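Local coordinates for protein intimin (Escherichia coli, PDB 1F00) that probably mediates bacterial adhesion by binding a host-cell receptor through its C-terminal region, at residues Val63-Thr68 with Ser73-Arg78; Ser184-Asn189 with Tyr258-Gln263; Thr238-Val243 with Asn264-Ile269. One frame throughout, in Å; residues are numbered along the deposited sequence.

Contact 1 (Val63-Thr68 with Ser73-Arg78)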
loop_
_atom_site.group_PDB
_atom_site.type_symbol
_atom_site.label_atom_id
_atom_site.label_comp_id
_atom_site.label_asym_id
_atom_site.label_seq_id
_atom_site.Cartn_x
_atom_site.Cartn_y
_atom_site.Cartn_z
ATOM N N VAL A 63 20.390 25.143 -16.433
ATOM C CA VAL A 63 20.726 23.759 -16.768
ATOM C C VAL A 63 19.876 22.830 -15.900
ATOM O O VAL A 63 19.374 23.242 -14.854
ATOM C CB VAL A 63 22.214 23.451 -16.511
ATOM C CG1 VAL A 63 23.089 24.322 -17.399
ATOM C CG2 VAL A 63 22.544 23.672 -15.041
ATOM N N THR A 64 19.709 21.583 -16.335
ATOM C CA THR A 64 18.913 20.617 -15.582
ATOM C C THR A 64 19.742 19.420 -15.138
ATOM O O THR A 64 20.738 19.068 -15.772
ATOM C CB THR A 64 17.718 20.106 -16.411
ATOM O OG1 THR A 64 18.194 19.527 -17.630
ATOM C CG2 THR A 64 16.765 21.245 -16.730
ATOM N N LEU A 65 19.317 18.795 -14.043
ATOM C CA LEU A 65 20.013 17.642 -13.477
ATOM C C LEU A 65 19.046 16.473 -13.274
ATOM O O LEU A 65 17.926 16.662 -12.801
ATOM C CB LEU A 65 20.625 18.023 -12.120
ATOM C CG LEU A 65 21.665 17.154 -11.396
ATOM C CD1 LEU A 65 21.729 17.594 -9.942
ATOM C CD2 LEU A 65 21.310 15.686 -11.448
ATOM N N THR A 66 19.492 15.273 -13.629
ATOM C CA THR A 66 18.698 14.058 -13.453
ATOM C C THR A 66 19.633 13.010 -12.859
ATOM O O THR A 66 20.848 13.212 -12.829
ATOM C CB THR A 66 18.153 13.530 -14.792
ATOM O OG1 THR A 66 19.247 13.163 -15.640
ATOM C CG2 THR A 66 17.322 14.597 -15.484
ATOM N N SER A 67 19.082 11.896 -12.386
ATOM C CA SER A 67 19.911 10.847 -11.804
ATOM C C SER A 67 19.244 9.479 -11.890
ATOM O O SER A 67 18.017 9.375 -11.852
ATOM C CB SER A 67 20.220 11.181 -10.341
ATOM O OG SER A 67 21.103 10.230 -9.771
ATOM N N THR A 68 20.057 8.434 -12.012
ATOM C CA THR A 68 19.537 7.074 -12.085
ATOM C C THR A 68 19.716 6.377 -10.741
ATOM O O THR A 68 19.219 5.271 -10.532
ATOM C CB THR A 68 20.251 6.242 -13.174
ATOM O OG1 THR A 68 21.647 6.143 -12.870
ATOM C CG2 THR A 68 20.069 6.886 -14.538
ATOM N N SER A 73 22.966 15.334 -4.075
ATOM C CA SER A 73 23.697 15.840 -5.227
ATOM C C SER A 73 24.064 17.304 -5.012
ATOM O O SER A 73 23.235 18.110 -4.582
ATOM C CB SER A 73 22.851 15.699 -6.494
ATOM O OG SER A 73 23.580 16.104 -7.639
ATOM N N LEU A 74 25.314 17.642 -5.309
ATOM C CA LEU A 74 25.789 19.007 -5.153
ATOM C C LEU A 74 26.298 19.582 -6.464
ATOM O O LEU A 74 27.328 19.153 -6.989
ATOM C CB LEU A 74 26.893 19.071 -4.099
ATOM C CG LEU A 74 27.562 20.439 -3.937
ATOM C CD1 LEU A 74 26.514 21.546 -3.827
ATOM C CD2 LEU A 74 28.453 20.402 -2.703
ATOM N N VAL A 75 25.558 20.549 -6.992
ATOM C CA VAL A 75 25.919 21.205 -8.238
ATOM C C VAL A 75 26.714 22.479 -7.955
ATOM O O VAL A 75 26.430 23.209 -7.001
ATOM C CB VAL A 75 24.662 21.572 -9.052
ATOM C CG1 VAL A 75 25.040 22.426 -10.248
ATOM C CG2 VAL A 75 23.961 20.300 -9.517
ATOM N N SER A 76 27.718 22.729 -8.789
ATOM C CA SER A 76 28.558 23.913 -8.660
ATOM C C SER A 76 28.661 24.582 -10.023
ATOM O O SER A 76 28.630 23.911 -11.053
ATOM C CB SER A 76 29.961 23.533 -8.177
ATOM O OG SER A 76 29.917 22.987 -6.876
ATOM N N ALA A 77 28.772 25.905 -10.019
ATOM C CA ALA A 77 28.888 26.665 -11.252
ATOM C C ALA A 77 30.022 27.665 -11.096
ATOM O O ALA A 77 30.371 28.053 -9.982
ATOM C CB ALA A 77 27.583 27.395 -11.549
ATOM N N ARG A 78 30.601 28.076 -12.216
ATOM C CA ARG A 78 31.691 29.040 -12.182
ATOM C C ARG A 78 31.717 29.865 -13.454
ATOM O O ARG A 78 31.314 29.394 -14.519
ATOM C CB ARG A 78 33.034 28.320 -12.029
ATOM C CG ARG A 78 33.313 27.345 -13.152
ATOM C CD ARG A 78 34.778 26.965 -13.250
ATOM N NE ARG A 78 35.218 26.148 -12.126
ATOM C CZ ARG A 78 36.464 25.712 -11.973
ATOM N NH1 ARG A 78 37.386 26.016 -12.876
ATOM N NH2 ARG A 78 36.788 24.977 -10.917
#
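L65 reaches from strand 60-66 across the inside of the first Ig-like domain to S73 and V75 on strand 71-79. On the L65 side one methyl, CD1, does all the touching: it lies 3.5 Å from V75 CG2 and 3.3 Å from S73 OG. With CG of L65 anti to the backbone N (chi1 -167°), CD1 comes up against both of these atoms. L65 and V75 pass alongside each other in opposite directions, each chain's end lying beside the other. V75 offers CG2, the methyl beside its own backbone N. S73 and V75, two residues apart, both direct their side chains at L65. The two strands belong to different sheets, so this is packing between the layers of an Ig-like beta sandwich; F93 and Y23 also touch L65, and T43 touches both S73 and V75. The S73 hydroxyl, though buried against a methyl, is hydrogen-bonded to L45 O. With that polar atom satisfied by a backbone carbonyl, the contact is van der Waals packing of one methyl on a second methyl and on a hydroxyl that is already engaged.

Contact 2 (Ser184-Asn189 with Tyr258-Gln263)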
loop_
_atom_site.group_PDB
_atom_site.type_symbol
_atom_site.label_atom_id
_atom_site.label_comp_id
_atom_site.label_asym_id
_atom_site.label_seq_id
_atom_site.Cartn_x
_atom_site.Cartn_y
_atom_site.Cartn_z
ATOM N N SER A 184 -16.045 -13.735 -2.583
ATOM C CA SER A 184 -16.831 -14.025 -1.382
ATOM C C SER A 184 -16.339 -13.305 -0.130
ATOM O O SER A 184 -15.149 -13.034 0.010
ATOM C CB SER A 184 -16.812 -15.530 -1.090
ATOM O OG SER A 184 -17.437 -16.256 -2.127
ATOM N N LEU A 185 -17.271 -13.022 0.778
ATOM C CA LEU A 185 -16.963 -12.382 2.054
ATOM C C LEU A 185 -17.500 -13.317 3.141
ATOM O O LEU A 185 -18.659 -13.729 3.093
ATOM C CB LEU A 185 -17.648 -11.019 2.167
ATOM C CG LEU A 185 -17.381 -10.250 3.464
ATOM C CD1 LEU A 185 -15.924 -9.812 3.517
ATOM C CD2 LEU A 185 -18.297 -9.031 3.539
ATOM N N ILE A 186 -16.656 -13.635 4.120
ATOM C CA ILE A 186 -17.011 -14.547 5.207
ATOM C C ILE A 186 -17.329 -13.753 6.470
ATOM O O ILE A 186 -16.474 -13.048 6.999
ATOM C CB ILE A 186 -15.840 -15.527 5.482
ATOM C CG1 ILE A 186 -15.340 -16.121 4.159
ATOM C CG2 ILE A 186 -16.287 -16.627 6.424
ATOM C CD1 ILE A 186 -16.416 -16.850 3.359
ATOM N N VAL A 187 -18.555 -13.880 6.964
ATOM C CA VAL A 187 -18.970 -13.116 8.135
ATOM C C VAL A 187 -19.414 -13.943 9.343
ATOM O O VAL A 187 -20.572 -14.337 9.437
ATOM C CB VAL A 187 -20.116 -12.149 7.756
ATOM C CG1 VAL A 187 -20.558 -11.345 8.973
ATOM C CG2 VAL A 187 -19.663 -11.225 6.625
ATOM N N PRO A 188 -18.490 -14.220 10.278
ATOM C CA PRO A 188 -18.828 -14.998 11.477
ATOM C C PRO A 188 -19.577 -14.093 12.460
ATOM O O PRO A 188 -19.174 -12.948 12.685
ATOM C CB PRO A 188 -17.461 -15.402 12.040
ATOM C CG PRO A 188 -16.522 -15.274 10.873
ATOM C CD PRO A 188 -17.033 -14.045 10.168
ATOM N N ASN A 189 -20.664 -14.596 13.030
ATOM C CA ASN A 189 -21.437 -13.830 14.003
ATOM C C ASN A 189 -21.074 -14.419 15.376
ATOM O O ASN A 189 -21.657 -15.406 15.823
ATOM C CB ASN A 189 -22.931 -13.966 13.685
ATOM C CG ASN A 189 -23.295 -13.356 12.325
ATOM O OD1 ASN A 189 -23.415 -12.132 12.194
ATOM N ND2 ASN A 189 -23.453 -14.207 11.305
ATOM N N TYR A 258 -17.315 -26.532 10.751
ATOM C CA TYR A 258 -15.905 -26.320 10.492
ATOM C C TYR A 258 -15.566 -25.161 11.417
ATOM O O TYR A 258 -16.380 -24.254 11.613
ATOM C CB TYR A 258 -15.631 -25.936 9.037
ATOM C CG TYR A 258 -14.151 -25.822 8.744
ATOM C CD1 TYR A 258 -13.382 -26.954 8.450
ATOM C CD2 TYR A 258 -13.510 -24.584 8.788
ATOM C CE1 TYR A 258 -12.008 -26.852 8.206
ATOM C CE2 TYR A 258 -12.140 -24.470 8.548
ATOM C CZ TYR A 258 -11.395 -25.604 8.256
ATOM O OH TYR A 258 -10.044 -25.476 8.014
ATOM N N ASP A 259 -14.373 -25.198 11.992
ATOM C CA ASP A 259 -13.951 -24.182 12.938
ATOM C C ASP A 259 -12.901 -23.275 12.303
ATOM O O ASP A 259 -11.803 -23.728 11.974
ATOM C CB ASP A 259 -13.392 -24.893 14.178
ATOM C CG ASP A 259 -13.270 -23.986 15.377
ATOM O OD1 ASP A 259 -13.597 -24.450 16.495
ATOM O OD2 ASP A 259 -12.838 -22.825 15.214
ATOM N N LEU A 260 -13.243 -21.998 12.133
ATOM C CA LEU A 260 -12.331 -21.041 11.525
ATOM C C LEU A 260 -11.105 -20.737 12.380
ATOM O O LEU A 260 -10.214 -19.996 11.952
ATOM C CB LEU A 260 -13.070 -19.746 11.166
ATOM C CG LEU A 260 -14.022 -19.876 9.965
ATOM C CD1 LEU A 260 -14.772 -18.571 9.754
ATOM C CD2 LEU A 260 -13.229 -20.243 8.715
ATOM N N VAL A 261 -11.062 -21.297 13.589
ATOM C CA VAL A 261 -9.899 -21.119 14.454
ATOM C C VAL A 261 -9.137 -22.439 14.548
ATOM O O VAL A 261 -7.939 -22.497 14.275
ATOM C CB VAL A 261 -10.275 -20.678 15.891
ATOM C CG1 VAL A 261 -9.049 -20.797 16.803
ATOM C CG2 VAL A 261 -10.753 -19.225 15.889
ATOM N N LYS A 262 -9.850 -23.504 14.900
ATOM C CA LYS A 262 -9.248 -24.822 15.077
ATOM C C LYS A 262 -9.355 -25.789 13.894
ATOM O O LYS A 262 -8.879 -26.922 13.992
ATOM C CB LYS A 262 -9.871 -25.492 16.310
ATOM C CG LYS A 262 -10.001 -24.561 17.509
ATOM C CD LYS A 262 -10.399 -25.285 18.783
ATOM C CE LYS A 262 -11.837 -25.777 18.751
ATOM N NZ LYS A 262 -12.256 -26.241 20.109
ATOM N N GLN A 263 -9.939 -25.345 12.781
ATOM C CA GLN A 263 -10.149 -26.213 11.617
ATOM C C GLN A 263 -11.152 -27.237 12.173
ATOM O O GLN A 263 -12.357 -26.975 12.200
ATOM C CB GLN A 263 -8.826 -26.869 11.185
ATOM C CG GLN A 263 -7.745 -25.860 10.775
ATOM C CD GLN A 263 -6.422 -26.509 10.385
ATOM O OE1 GLN A 263 -6.323 -27.172 9.359
ATOM N NE2 GLN A 263 -5.402 -26.318 11.212
#
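L260 meets I186 and P188 through one methyl, CD1, which is 4.1 Å from I186 CG2 and 3.9 Å from P188 CG. In the segment that carries it, Y258 comes first, last but one in strand 254-259; its ring has Q263 O 3.8 Å above the plane, over the centre. D259 follows and organises the turn. Its OD2 takes the backbone N of V261 at 2.9 Å, on the anti side of the carboxylate and near its plane, and the N of K262 at 3.1 Å, from well above that plane, which makes an Asx turn with an Asx motif. The same OD2 is also hydrogen-bonded to I239 N, from beside strand 240-242. D259 N bonds to Q263 O, with a weak bond back from Q263 N to D259 O, closing the hairpin into strand 263-270. In L260, CG stands beside the backbone N (chi1 -72°) and the chain beyond is extended (chi2 176°), carrying CD1 out to strand 184-190. There the side chains of L260 and P188 cross at about a right angle, while L260 runs at a slant to I186. V261 and K262 complete the turn, and Q263 begins the return strand. The contact joins the two sheets of the C-type lectin-like domain: strand 184-190 lies between strands 118-120 and 276-281, whose L120 and T279 both touch P188, while helix 214-224 packs V220 against I186 and L217 and F221 against the Y258 side chain.

Contact 3 (Thr238-Val243 with Asn264-Ile269); sequences TIISWV and NPLNNI
W242 with I269 makes the larger part of this contact, I240 with L266 the smaller. The indole of W242 is set beside its backbone N (chi1 -62°), and CZ3 and CH2 of its six-membered ring are the atoms that come to I269. I269 CG2 lies 4.1 Å from W242 CZ3 and 4.2 Å from W242 CH2, an oblique approach to the ring. At the pyrrole side, NE1 of W242 donates to V194 O, which should restrain rotation of the indole and with it the placing of the atoms that I269 meets. I240 is stretched through both torsions (176° and 175°), which carries CD1 out to L266 CD1 at 4.2 Å; the two methyls meet at a slant. Between I240 and W242 the S241 hydroxyl donates to I239 O over 2.8 Å, from above the carbonyl plane, and is also hydrogen-bonded to T279 OG1. Strand 254-259 separates the two outer strands in this three-stranded antiparallel sheet; T257 touches both I240 and L266, and A255 touches W242. The side chains therefore join across the middle strand by dispersion and hydrophobic contact alone, while the polar groups beside them are satisfied elsewhere, W242 NE1 by V194 O and S241 OG by I239 O and T279 OG1.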
loop_
_atom_site.group_PDB
_atom_site.type_symbol
_atom_site.label_atom_id
_atom_site.label_comp_id
_atom_site.label_asym_id
_atom_site.label_seq_id
_atom_site.Cartn_x
_atom_site.Cartn_y
_atom_site.Cartn_z
ATOM N N THR A 238 -12.684 -20.428 19.714
ATOM C CA THR A 238 -13.359 -21.323 18.785
ATOM C C THR A 238 -14.403 -20.603 17.953
ATOM O O THR A 238 -15.215 -19.846 18.478
ATOM C CB THR A 238 -14.075 -22.489 19.513
ATOM O OG1 THR A 238 -14.829 -23.249 18.560
ATOM C CG2 THR A 238 -15.024 -21.959 20.584
ATOM N N ILE A 239 -14.362 -20.829 16.646
ATOM C CA ILE A 239 -15.349 -20.247 15.755
ATOM C C ILE A 239 -15.964 -21.398 14.972
ATOM O O ILE A 239 -15.964 -21.418 13.738
ATOM C CB ILE A 239 -14.739 -19.199 14.801
ATOM C CG1 ILE A 239 -14.139 -18.051 15.623
ATOM C CG2 ILE A 239 -15.827 -18.631 13.884
ATOM C CD1 ILE A 239 -13.595 -16.890 14.790
ATOM N N ILE A 240 -16.458 -22.379 15.722
ATOM C CA ILE A 240 -17.115 -23.544 15.144
ATOM C C ILE A 240 -18.368 -23.009 14.445
ATOM O O ILE A 240 -19.196 -22.339 15.065
ATOM C CB ILE A 240 -17.477 -24.568 16.258
ATOM C CG1 ILE A 240 -18.257 -25.743 15.664
ATOM C CG2 ILE A 240 -18.265 -23.883 17.373
ATOM C CD1 ILE A 240 -18.542 -26.849 16.674
ATOM N N SER A 241 -18.498 -23.301 13.152
ATOM C CA SER A 241 -19.614 -22.794 12.359
ATOM C C SER A 241 -20.390 -23.857 11.589
ATOM O O SER A 241 -19.811 -24.801 11.059
ATOM C CB SER A 241 -19.089 -21.758 11.358
ATOM O OG SER A 241 -18.127 -20.909 11.960
ATOM N N TRP A 242 -21.703 -23.674 11.512
ATOM C CA TRP A 242 -22.581 -24.598 10.798
ATOM C C TRP A 242 -22.292 -24.578 9.296
ATOM O O TRP A 242 -21.895 -23.544 8.755
ATOM C CB TRP A 242 -24.047 -24.183 10.956
ATOM C CG TRP A 242 -24.612 -24.188 12.341
ATOM C CD1 TRP A 242 -24.942 -23.100 13.095
ATOM C CD2 TRP A 242 -25.001 -25.338 13.100
ATOM N NE1 TRP A 242 -25.521 -23.500 14.277
ATOM C CE2 TRP A 242 -25.571 -24.868 14.305
ATOM C CE3 TRP A 242 -24.926 -26.720 12.878
ATOM C CZ2 TRP A 242 -26.069 -25.733 15.286
ATOM C CZ3 TRP A 242 -25.422 -27.583 13.858
ATOM C CH2 TRP A 242 -25.987 -27.082 15.046
ATOM N N VAL A 243 -22.482 -25.717 8.632
ATOM C CA VAL A 243 -22.336 -25.781 7.177
ATOM C C VAL A 243 -23.655 -26.375 6.692
ATOM O O VAL A 243 -24.293 -27.139 7.420
ATOM C CB VAL A 243 -21.147 -26.677 6.687
ATOM C CG1 VAL A 243 -19.850 -26.236 7.347
ATOM C CG2 VAL A 243 -21.433 -28.147 6.940
ATOM N N ASN A 264 -10.662 -28.394 12.606
ATOM C CA ASN A 264 -11.509 -29.394 13.261
ATOM C C ASN A 264 -12.880 -29.680 12.622
ATOM O O ASN A 264 -13.917 -29.425 13.235
ATOM C CB ASN A 264 -11.719 -28.931 14.713
ATOM C CG ASN A 264 -12.232 -30.028 15.633
ATOM O OD1 ASN A 264 -12.992 -29.752 16.564
ATOM N ND2 ASN A 264 -11.802 -31.262 15.402
ATOM N N PRO A 265 -12.910 -30.207 11.390
ATOM C CA PRO A 265 -14.238 -30.472 10.824
ATOM C C PRO A 265 -14.975 -31.559 11.610
ATOM O O PRO A 265 -14.421 -32.638 11.852
ATOM C CB PRO A 265 -13.925 -30.895 9.391
ATOM C CG PRO A 265 -12.550 -31.506 9.502
ATOM C CD PRO A 265 -11.844 -30.541 10.429
ATOM N N LEU A 266 -16.211 -31.265 12.019
ATOM C CA LEU A 266 -17.035 -32.214 12.775
ATOM C C LEU A 266 -18.340 -32.553 12.055
ATOM O O LEU A 266 -18.807 -31.798 11.206
ATOM C CB LEU A 266 -17.379 -31.643 14.150
ATOM C CG LEU A 266 -16.214 -31.190 15.024
ATOM C CD1 LEU A 266 -16.746 -30.653 16.353
ATOM C CD2 LEU A 266 -15.264 -32.358 15.244
ATOM N N ASN A 267 -18.930 -33.691 12.413
ATOM C CA ASN A 267 -20.186 -34.124 11.811
ATOM C C ASN A 267 -21.139 -34.636 12.898
ATOM O O ASN A 267 -20.763 -34.743 14.071
ATOM C CB ASN A 267 -19.922 -35.245 10.804
ATOM C CG ASN A 267 -18.794 -34.916 9.845
ATOM O OD1 ASN A 267 -18.897 -33.997 9.033
ATOM N ND2 ASN A 267 -17.701 -35.671 9.937
ATOM N N ASN A 268 -22.372 -34.943 12.496
ATOM C CA ASN A 268 -23.381 -35.475 13.408
ATOM C C ASN A 268 -23.688 -34.572 14.594
ATOM O O ASN A 268 -23.991 -35.054 15.687
ATOM C CB ASN A 268 -22.937 -36.845 13.930
ATOM C CG ASN A 268 -22.704 -37.843 12.818
ATOM O OD1 ASN A 268 -21.636 -38.450 12.732
ATOM N ND2 ASN A 268 -23.703 -38.027 11.964
ATOM N N ILE A 269 -23.600 -33.263 14.384
ATOM C CA ILE A 269 -23.892 -32.309 15.447
ATOM C C ILE A 269 -25.401 -32.048 15.451
ATOM O O ILE A 269 -25.976 -31.717 14.416
ATOM C CB ILE A 269 -23.119 -30.991 15.215
ATOM C CG1 ILE A 269 -21.625 -31.294 15.067
ATOM C CG2 ILE A 269 -23.335 -30.036 16.382
ATOM C CD1 ILE A 269 -20.996 -31.905 16.314
#

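Contacts 2 and 3 form one neighbourhood in the C-type lectin-like domain, their centres 10 Å apart, and their segments alternate along the chain. They meet directly: D259 OD1 is 2.7 Å from T238 OG1 and Y258 O is 2.8 Å from S241 N, both probable hydrogen bonds, and V261 CG2 packs on I239 CG1. The hairpin links strand 254-259, the middle strand next to 240-242, to the outer strand 263-270. Contact 1 stands apart in an Ig-like domain on the other side of the chain's centre, its centre 58 Å from that of contact 2 and 67 Å from that of contact 3, consistent with an elongated adhesin built of domains in series.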